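Local atomic coordinates of ESX-1 secretion system protein EccA1 (Mycobacterium tuberculosis, PDB entry 4F3V), a protein that probably uses ATPase activity to help drive export of virulence factors by the ESX-1 type VII secretion system (this chain is the N-terminal TPR domain of the protein). Residues A[9-12]-A[13-17]; A[106-109]-A[110-114]; A[216-220]-A[221-225]. All coordinates share one frame; numbering follows the deposited sequence.

Interaction 1 of 3, residues A[9-12]-A[13-17]; sequences SLFE and SAVSM
Phe11 and Val15 meet one turn apart on helix 2-17, the first helix of a TPR-type, all-helical N-terminal domain, and theirs is the apolar contact of this amphipathic segment. The methyl CG2 of Val15 approaches the Phe11 ring obliquely and comes within 3.6 Å of CE2. Phe11 has CG anti to its own backbone N (chi1 -171°), which leans the ring along the helix toward the next turn; the CG2 methyl of Val15, beside its backbone N, is the branch on the ring side. The aromatic ring suits this buried place because it also reaches Leu70 of helix 69-72 and Val74 and Met78 in the following loop, while Val15 touches Leu81. Ala14, also buried, lies against Phe29 of helix 22-35, where its single methyl is a small side chain that probably suits close packing of the two helices, and Leu10 meets Leu28 of the same helix.

Backbone hydrogen bonds form the second group. Ser13 N, Ala14 N, Val15 N and Ser16 N donate in turn to the carbonyl oxygens of Ser9, Leu10, Phe11 and Glu12, the regular i to i+4 ladder of an alpha helix. Ala14 N lies 2.8 Å from Leu10 O. Val15 N lies 3.0 Å from Phe11 O.

The polar side chains occupy the outward side, as suits short hydroxyls and a carboxylate. Glu12 runs out extended beyond CG and carries its charge off the helix. Ser13 folds OG back beside its backbone N, 3.1 Å from Ser9 O. At Ser16 a water bridges side chain and backbone: it donates to Glu12 O over 3.0 Å and lies 2.7 Å from Ser16 OG.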
ATOM      1  N   SER A   9     -21.384 -24.949  -1.239  1.00 24.67           N
ATOM      2  CA  SER A   9     -22.286 -24.725  -0.152  1.00 26.19           C
ATOM      3  C   SER A   9     -21.509 -24.108   1.064  1.00 24.28           C
ATOM      4  O   SER A   9     -22.027 -23.249   1.742  1.00 23.57           O
ATOM      5  CB  SER A   9     -23.070 -26.006   0.140  1.00 29.76           C
ATOM      6  OG  SER A   9     -22.364 -26.845   0.998  1.00 32.68           O
ATOM      7  N   LEU A  10     -20.250 -24.499   1.291  1.00 23.31           N
ATOM      8  CA  LEU A  10     -19.427 -23.865   2.336  1.00 22.40           C
ATOM      9  C   LEU A  10     -19.187 -22.382   2.023  1.00 19.87           C
ATOM     10  O   LEU A  10     -19.262 -21.536   2.916  1.00 19.41           O
ATOM     11  CB  LEU A  10     -18.069 -24.566   2.492  1.00 23.47           C
ATOM     12  CG  LEU A  10     -18.014 -25.945   3.166  1.00 25.73           C
ATOM     13  CD1 LEU A  10     -16.588 -26.477   3.024  1.00 26.14           C
ATOM     14  CD2 LEU A  10     -18.431 -25.913   4.608  1.00 27.57           C
ATOM     15  N   PHE A  11     -18.946 -22.065   0.754  1.00 17.80           N
ATOM     16  CA  PHE A  11     -18.743 -20.680   0.362  1.00 16.60           C
ATOM     17  C   PHE A  11     -19.986 -19.817   0.570  1.00 17.47           C
ATOM     18  O   PHE A  11     -19.931 -18.715   1.130  1.00 17.08           O
ATOM     19  CB  PHE A  11     -18.302 -20.588  -1.125  1.00 15.95           C
ATOM     20  CG  PHE A  11     -17.875 -19.214  -1.512  1.00 14.67           C
ATOM     21  CD1 PHE A  11     -16.602 -18.808  -1.303  1.00 14.19           C
ATOM     22  CD2 PHE A  11     -18.802 -18.299  -1.986  1.00 15.01           C
ATOM     23  CE1 PHE A  11     -16.215 -17.507  -1.623  1.00 13.77           C
ATOM     24  CE2 PHE A  11     -18.440 -17.000  -2.297  1.00 14.44           C
ATOM     25  CZ  PHE A  11     -17.143 -16.601  -2.108  1.00 13.95           C
ATOM     26  N   GLU A  12     -21.120 -20.310   0.082  1.00 19.61           N
ATOM     27  CA  GLU A  12     -22.375 -19.633   0.252  1.00 21.26           C
ATOM     28  C   GLU A  12     -22.663 -19.392   1.751  1.00 20.90           C
ATOM     29  O   GLU A  12     -23.014 -18.284   2.164  1.00 20.46           O
ATOM     30  CB  GLU A  12     -23.418 -20.491  -0.402  1.00 25.04           C
ATOM     31  CG  GLU A  12     -24.807 -19.979  -0.328  1.00 28.66           C
ATOM     32  CD  GLU A  12     -25.697 -20.855  -1.115  1.00 32.60           C
ATOM     33  OE1 GLU A  12     -25.414 -22.078  -1.244  1.00 38.56           O
ATOM     34  OE2 GLU A  12     -26.655 -20.298  -1.625  1.00 35.96           O
ATOM     35  N   SER A  13     -22.444 -20.417   2.569  1.00 20.45           N
ATOM     36  CA  SER A  13     -22.658 -20.285   4.002  1.00 21.20           C
ATOM     37  C   SER A  13     -21.704 -19.254   4.572  1.00 20.33           C
ATOM     38  O   SER A  13     -22.113 -18.444   5.405  1.00 21.02           O
ATOM     39  CB  SER A  13     -22.484 -21.637   4.724  1.00 21.79           C
ATOM     40  OG  SER A  13     -23.540 -22.514   4.349  1.00 23.02           O
ATOM     41  N   ALA A  14     -20.443 -19.286   4.144  1.00 18.56           N
ATOM     42  CA  ALA A  14     -19.451 -18.354   4.685  1.00 18.16           C
ATOM     43  C   ALA A  14     -19.885 -16.910   4.418  1.00 18.18           C
ATOM     44  O   ALA A  14     -19.786 -16.062   5.283  1.00 19.21           O
ATOM     45  CB  ALA A  14     -18.046 -18.615   4.123  1.00 16.83           C
ATOM     46  N   VAL A  15     -20.364 -16.631   3.215  1.00 18.04           N
ATOM     47  CA  VAL A  15     -20.771 -15.286   2.882  1.00 18.36           C
ATOM     48  C   VAL A  15     -22.001 -14.881   3.678  1.00 20.28           C
ATOM     49  O   VAL A  15     -22.077 -13.759   4.139  1.00 21.81           O
ATOM     50  CB  VAL A  15     -21.003 -15.109   1.371  1.00 17.93           C
ATOM     51  CG1 VAL A  15     -21.542 -13.702   1.077  1.00 17.90           C
ATOM     52  CG2 VAL A  15     -19.674 -15.368   0.632  1.00 16.68           C
ATOM     53  N   SER A  16     -22.947 -15.783   3.853  1.00 21.26           N
ATOM     54  CA  SER A  16     -24.154 -15.481   4.642  1.00 23.46           C
ATOM     55  C   SER A  16     -23.820 -15.199   6.105  1.00 24.27           C
ATOM     56  O   SER A  16     -24.515 -14.466   6.763  1.00 24.98           O
ATOM     57  CB  SER A  16     -25.128 -16.646   4.603  1.00 24.34           C
ATOM     58  OG  SER A  16     -25.720 -16.733   3.321  1.00 25.88           O
ATOM     59  N   MET A  17     -22.763 -15.829   6.597  1.00 24.35           N
ATOM     60  CA  MET A  17     -22.375 -15.740   7.995  1.00 26.21           C
ATOM     61  C   MET A  17     -21.603 -14.435   8.280  1.00 26.03           C
ATOM     62  O   MET A  17     -21.431 -14.081   9.440  1.00 26.33           O
ATOM     63  CB  MET A  17     -21.509 -16.961   8.318  1.00 26.67           C
ATOM     64  CG  MET A  17     -20.881 -16.996   9.693  1.00 28.03           C
ATOM     65  SD  MET A  17     -22.106 -17.607  10.835  1.00 32.42           S
ATOM     66  CE  MET A  17     -22.270 -19.194   9.982  1.00 28.51           C
TER
HETATM   67  O   HOH W   1     -24.763 -16.211   0.802  1.00 30.14           O

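Interaction 2 of 3, residues A[106-109]-A[110-114]; sequences MGFA and ACEAA
Glu112 sets its CG methylene over one face of the Phe108 ring, a CH-pi contact between residues one turn apart on helix 101-115, near the middle of the TPR-type domain. Glu112 CG stands 3.7 Å from the centroid of the Phe108 ring, 19° off the ring normal and displaced toward the rim. The trans chi1 of Phe108 sets the ring alongside the following turn, and the bend of Glu112 at chi2 carries the carboxylate off past the rim near CE1 and CZ. Glu112 OE2 ends 3.4 Å from Phe108 CE1, with carboxylate and ring planes 33° apart.

Under this pair the helix is tightly bonded. Glu112 N donates to Phe108 O over 2.8 Å in a nearly straight bond (172°), and Ala110 N, Cys111 N and Ala113 N make the matching bonds to the carbonyl oxygens of Met106, Gly107 and Ala109.

The packed side is crowded by neighbours: Trp61 stacks on the Phe108 ring, Phe58 and Ala124 touch it, and the small Ala110 and Ala113 suit the flank against Met140 and Ala147 of helix 134-147. Ala110 is partly exposed all the same, and the solvent side lies toward the exposed end of the segment at Ala114. Cys111 faces helix 54-62, and its side chain is about 3 Å from a bound samarium ion.

Glutamate thus does two jobs: its CG methylene covers part of one ring face, while OE1 accepts a hydrogen bond from Asn117. Having that amide partner probably helps the buried carboxylate bear its charge beside an aromatic ring.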
ATOM      1  N   MET A 106      -2.520  -5.500  -6.941  1.00 17.50           N
ATOM      2  CA  MET A 106      -2.078  -4.328  -6.195  1.00 19.13           C
ATOM      3  C   MET A 106      -1.790  -4.667  -4.731  1.00 18.48           C
ATOM      4  O   MET A 106      -0.743  -4.302  -4.192  1.00 18.89           O
ATOM      5  CB  MET A 106      -3.120  -3.220  -6.273  1.00 20.53           C
ATOM      6  CG  MET A 106      -3.307  -2.659  -7.667  1.00 23.39           C
ATOM      7  SD  MET A 106      -4.793  -1.638  -7.753  1.00 28.37           S
ATOM      8  CE  MET A 106      -4.128  -0.122  -7.104  1.00 29.76           C
ATOM      9  N   GLY A 107      -2.710  -5.380  -4.097  1.00 17.98           N
ATOM     10  CA  GLY A 107      -2.501  -5.840  -2.745  1.00 17.79           C
ATOM     11  C   GLY A 107      -1.266  -6.711  -2.595  1.00 17.53           C
ATOM     12  O   GLY A 107      -0.507  -6.575  -1.626  1.00 17.64           O
ATOM     13  N   PHE A 108      -1.074  -7.640  -3.523  1.00 17.01           N
ATOM     14  CA  PHE A 108       0.076  -8.551  -3.460  1.00 17.37           C
ATOM     15  C   PHE A 108       1.386  -7.758  -3.613  1.00 17.47           C
ATOM     16  O   PHE A 108       2.336  -7.959  -2.859  1.00 17.11           O
ATOM     17  CB  PHE A 108      -0.027  -9.599  -4.559  1.00 18.20           C
ATOM     18  CG  PHE A 108       1.172 -10.499  -4.663  1.00 19.08           C
ATOM     19  CD1 PHE A 108       1.430 -11.441  -3.688  1.00 19.98           C
ATOM     20  CD2 PHE A 108       2.022 -10.417  -5.743  1.00 19.32           C
ATOM     21  CE1 PHE A 108       2.526 -12.286  -3.780  1.00 20.92           C
ATOM     22  CE2 PHE A 108       3.110 -11.263  -5.842  1.00 20.61           C
ATOM     23  CZ  PHE A 108       3.366 -12.207  -4.864  1.00 20.55           C
ATOM     24  N   ALA A 109       1.413  -6.820  -4.559  1.00 16.66           N
ATOM     25  CA  ALA A 109       2.590  -6.002  -4.767  1.00 16.92           C
ATOM     26  C   ALA A 109       2.920  -5.206  -3.500  1.00 17.25           C
ATOM     27  O   ALA A 109       4.083  -5.135  -3.091  1.00 17.43           O
ATOM     28  CB  ALA A 109       2.382  -5.083  -5.983  1.00 16.33           C
ATOM     29  N   ALA A 110       1.909  -4.612  -2.866  1.00 18.16           N
ATOM     30  CA  ALA A 110       2.138  -3.829  -1.634  1.00 19.30           C
ATOM     31  C   ALA A 110       2.673  -4.732  -0.523  1.00 21.13           C
ATOM     32  O   ALA A 110       3.643  -4.371   0.174  1.00 22.55           O
ATOM     33  CB  ALA A 110       0.872  -3.113  -1.175  1.00 18.88           C
ATOM     34  N   CYS A 111       2.082  -5.916  -0.374  1.00 21.08           N
ATOM     35  CA  CYS A 111       2.527  -6.859   0.660  1.00 22.50           C
ATOM     36  C   CYS A 111       3.970  -7.318   0.407  1.00 22.13           C
ATOM     37  O   CYS A 111       4.818  -7.329   1.315  1.00 19.86           O
ATOM     38  CB  CYS A 111       1.593  -8.056   0.726  1.00 24.33           C
ATOM     39  SG  CYS A 111       2.054  -9.257   2.003  1.00 31.93           S
ATOM     40  N   GLU A 112       4.270  -7.672  -0.847  1.00 21.81           N
ATOM     41  CA  GLU A 112       5.656  -8.044  -1.214  1.00 22.49           C
ATOM     42  C   GLU A 112       6.685  -6.929  -0.984  1.00 22.00           C
ATOM     43  O   GLU A 112       7.798  -7.195  -0.516  1.00 22.39           O
ATOM     44  CB  GLU A 112       5.720  -8.532  -2.640  1.00 23.78           C
ATOM     45  CG  GLU A 112       5.070  -9.899  -2.853  1.00 25.63           C
ATOM     46  CD  GLU A 112       5.627 -11.045  -1.976  1.00 29.96           C
ATOM     47  OE1 GLU A 112       6.820 -11.270  -1.863  1.00 30.92           O
ATOM     48  OE2 GLU A 112       4.820 -11.731  -1.324  1.00 38.37           O
ATOM     49  N   ALA A 113       6.287  -5.696  -1.267  1.00 20.86           N
ATOM     50  CA  ALA A 113       7.152  -4.556  -1.064  1.00 21.80           C
ATOM     51  C   ALA A 113       7.498  -4.481   0.415  1.00 23.44           C
ATOM     52  O   ALA A 113       8.684  -4.375   0.748  1.00 24.42           O
ATOM     53  CB  ALA A 113       6.489  -3.256  -1.512  1.00 20.02           C
ATOM     54  N   ALA A 114       6.473  -4.543   1.272  1.00 24.22           N
ATOM     55  CA  ALA A 114       6.648  -4.534   2.731  1.00 26.60           C
ATOM     56  C   ALA A 114       7.573  -5.652   3.228  1.00 29.05           C
ATOM     57  O   ALA A 114       8.302  -5.453   4.192  1.00 29.74           O
ATOM     58  CB  ALA A 114       5.293  -4.615   3.458  1.00 25.74           C
TER

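Interaction 3 of 3, residues A[216-220]-A[221-225]; sequences MARRS and QGNES
A Schellman motif ends helix 207-221, and an N-cap begins helix 224-237 right after it; Arg219 and Glu224 join the two sides of the tight turn between the two helices. At the motif, Asn223 N donates to Arg218 O over 2.9 Å and Gly222 N donates to Arg219 O, the latter from well above the carbonyl plane. Gly222 has a positive phi of 101°, where any CB would be jammed against the preceding carbonyl, hence the residue without one. Gln221 N still makes a regular helical bond to Ala217 O.

The side-chain link is a side-on, two-nitrogen salt bridge. Arg219 NE gives its hydrogen to Glu224 OE1 at 2.9 Å and NH2 gives one to OE2 at 2.7 Å, each oxygen using its syn lone pair. The two bonds fix the rotation of guanidinium and carboxylate and keep them nearly coplanar, 17° apart. Arg219 bends at chi3 (-80°) to present this edge, and Glu224 bends at chi2 to meet it. A water ties the bridge to the turn, donating to Glu224 OE1 and to Arg219 O. Arginine suits the place because its remaining N-H groups are also used: Arg219 NH1 bonds to Tyr252 O and NH2 also to Ala246 O.

Asn223 is apt at the N-cap, its OD1 accepting from Ala226 N. Asn223 ND2 lies 4.0 Å from Arg218 CD. Around the turn, Ala217 and Ser220 rest on Phe187 of helix 187-198, Arg219 packs on Ala227 and Leu231 of helix 224-237, and Glu224 touches Pro250 in the loop beyond helix 241-248.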
ATOM      1  N   MET A 216      10.484  17.122   9.376  1.00 24.99           N
ATOM      2  CA  MET A 216      11.885  16.821   9.058  1.00 26.27           C
ATOM      3  C   MET A 216      12.485  17.851   8.096  1.00 26.55           C
ATOM      4  O   MET A 216      13.623  18.283   8.284  1.00 29.09           O
ATOM      5  CB  MET A 216      12.024  15.407   8.490  1.00 25.90           C
ATOM      6  CG  MET A 216      11.825  14.296   9.514  1.00 27.29           C
ATOM      7  SD  MET A 216      12.942  14.348  10.936  1.00 29.91           S
ATOM      8  CE  MET A 216      11.853  14.767  12.287  1.00 29.84           C
ATOM      9  N   ALA A 217      11.729  18.253   7.072  1.00 25.86           N
ATOM     10  CA  ALA A 217      12.216  19.294   6.164  1.00 26.52           C
ATOM     11  C   ALA A 217      12.487  20.608   6.906  1.00 28.33           C
ATOM     12  O   ALA A 217      13.514  21.262   6.669  1.00 28.51           O
ATOM     13  CB  ALA A 217      11.259  19.538   5.020  1.00 24.67           C
ATOM     14  N   ARG A 218      11.551  21.012   7.770  1.00 28.11           N
ATOM     15  CA  ARG A 218      11.729  22.253   8.515  1.00 29.90           C
ATOM     16  C   ARG A 218      12.935  22.199   9.418  1.00 30.87           C
ATOM     17  O   ARG A 218      13.715  23.167   9.503  1.00 32.39           O
ATOM     18  CB  ARG A 218      10.493  22.579   9.350  1.00 29.98           C
ATOM     19  CG  ARG A 218       9.267  22.877   8.522  1.00 29.99           C
ATOM     20  CD  ARG A 218       9.377  24.212   7.832  1.00 32.31           C
ATOM     21  NE  ARG A 218       8.217  24.390   6.985  1.00 33.41           N
ATOM     22  CZ  ARG A 218       8.080  25.337   6.063  1.00 35.07           C
ATOM     23  NH1 ARG A 218       9.039  26.215   5.828  1.00 36.99           N
ATOM     24  NH2 ARG A 218       6.953  25.394   5.372  1.00 37.21           N
ATOM     25  N   ARG A 219      13.089  21.090  10.125  1.00 31.04           N
ATOM     26  CA  ARG A 219      14.219  20.948  11.044  1.00 32.86           C
ATOM     27  C   ARG A 219      15.555  21.030  10.284  1.00 34.51           C
ATOM     28  O   ARG A 219      16.464  21.720  10.710  1.00 34.29           O
ATOM     29  CB  ARG A 219      14.139  19.637  11.810  1.00 33.24           C
ATOM     30  CG  ARG A 219      15.361  19.383  12.685  1.00 35.23           C
ATOM     31  CD  ARG A 219      15.107  18.255  13.658  1.00 35.74           C
ATOM     32  NE  ARG A 219      14.341  18.701  14.810  1.00 36.07           N
ATOM     33  CZ  ARG A 219      13.807  17.881  15.706  1.00 36.88           C
ATOM     34  NH1 ARG A 219      13.929  16.559  15.580  1.00 37.36           N
ATOM     35  NH2 ARG A 219      13.151  18.378  16.742  1.00 36.16           N
ATOM     36  N   SER A 220      15.664  20.340   9.146  1.00 34.23           N
ATOM     37  CA  SER A 220      16.927  20.355   8.388  1.00 35.62           C
ATOM     38  C   SER A 220      17.234  21.732   7.798  1.00 35.96           C
ATOM     39  O   SER A 220      18.383  22.091   7.638  1.00 36.56           O
ATOM     40  CB  SER A 220      16.919  19.302   7.291  1.00 35.54           C
ATOM     41  OG  SER A 220      16.908  17.999   7.881  1.00 37.50           O
ATOM     42  N   GLN A 221      16.210  22.522   7.505  1.00 34.84           N
ATOM     43  CA  GLN A 221      16.432  23.922   7.118  1.00 35.73           C
ATOM     44  C   GLN A 221      16.789  24.844   8.283  1.00 37.20           C
ATOM     45  O   GLN A 221      17.142  26.000   8.065  1.00 39.32           O
ATOM     46  CB  GLN A 221      15.192  24.480   6.445  1.00 34.68           C
ATOM     47  CG  GLN A 221      14.895  23.861   5.115  1.00 33.60           C
ATOM     48  CD  GLN A 221      13.540  24.301   4.615  1.00 32.96           C
ATOM     49  OE1 GLN A 221      12.570  24.402   5.385  1.00 33.12           O
ATOM     50  NE2 GLN A 221      13.467  24.579   3.333  1.00 33.20           N
ATOM     51  N   GLY A 222      16.644  24.360   9.511  1.00 36.98           N
ATOM     52  CA  GLY A 222      16.969  25.152  10.692  1.00 37.84           C
ATOM     53  C   GLY A 222      15.755  25.756  11.373  1.00 37.46           C
ATOM     54  O   GLY A 222      15.896  26.410  12.408  1.00 37.92           O
ATOM     55  N   ASN A 223      14.573  25.584  10.792  1.00 35.38           N
ATOM     56  CA  ASN A 223      13.350  26.201  11.318  1.00 35.37           C
ATOM     57  C   ASN A 223      12.783  25.306  12.412  1.00 34.55           C
ATOM     58  O   ASN A 223      11.792  24.594  12.207  1.00 32.88           O
ATOM     59  CB  ASN A 223      12.335  26.416  10.183  1.00 34.97           C
ATOM     60  CG  ASN A 223      11.104  27.227  10.611  1.00 36.09           C
ATOM     61  OD1 ASN A 223      10.859  27.465  11.806  1.00 37.36           O
ATOM     62  ND2 ASN A 223      10.313  27.641   9.622  1.00 35.92           N
ATOM     63  N   GLU A 224      13.428  25.332  13.574  1.00 35.47           N
ATOM     64  CA  GLU A 224      13.128  24.374  14.638  1.00 35.51           C
ATOM     65  C   GLU A 224      11.733  24.571  15.230  1.00 34.33           C
ATOM     66  O   GLU A 224      11.090  23.602  15.610  1.00 33.90           O
ATOM     67  CB  GLU A 224      14.206  24.399  15.724  1.00 37.58           C
ATOM     68  CG  GLU A 224      14.074  23.360  16.839  1.00 37.77           C
ATOM     69  CD  GLU A 224      14.030  21.917  16.354  1.00 37.80           C
ATOM     70  OE1 GLU A 224      14.356  21.625  15.181  1.00 37.65           O
ATOM     71  OE2 GLU A 224      13.634  21.043  17.146  1.00 38.40           O
ATOM     72  N   SER A 225      11.251  25.804  15.283  1.00 34.67           N
ATOM     73  CA  SER A 225       9.955  26.060  15.915  1.00 34.79           C
ATOM     74  C   SER A 225       8.830  25.529  15.012  1.00 32.03           C
ATOM     75  O   SER A 225       7.843  24.997  15.510  1.00 31.41           O
ATOM     76  CB  SER A 225       9.781  27.548  16.244  1.00 37.08           C
ATOM     77  OG  SER A 225       9.776  28.304  15.048  1.00 39.05           O
TER
HETATM   78  O   HOH W   2      16.440  22.650  13.471  1.00 39.25           O

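From the N terminus the three contacts follow in series; none nests in or crosses another, and each joins adjoining segments, so no long loop is closed. Interaction 1 lies on helix 2-17, whose faces meet helix 22-35 and the 69-81 region. About 28 Å away between centres, interaction 2 sits within helix 101-115, close to the centre of the chain, where helices 54-62, 118-125 and 134-147 gather. Interaction 3 turns the chain from helix 207-221 into helix 224-237, with its centre about 55 Å from that of interaction 1 and on the other side of the chain's centre. Together they sample both ends and the middle of one elongated helical domain.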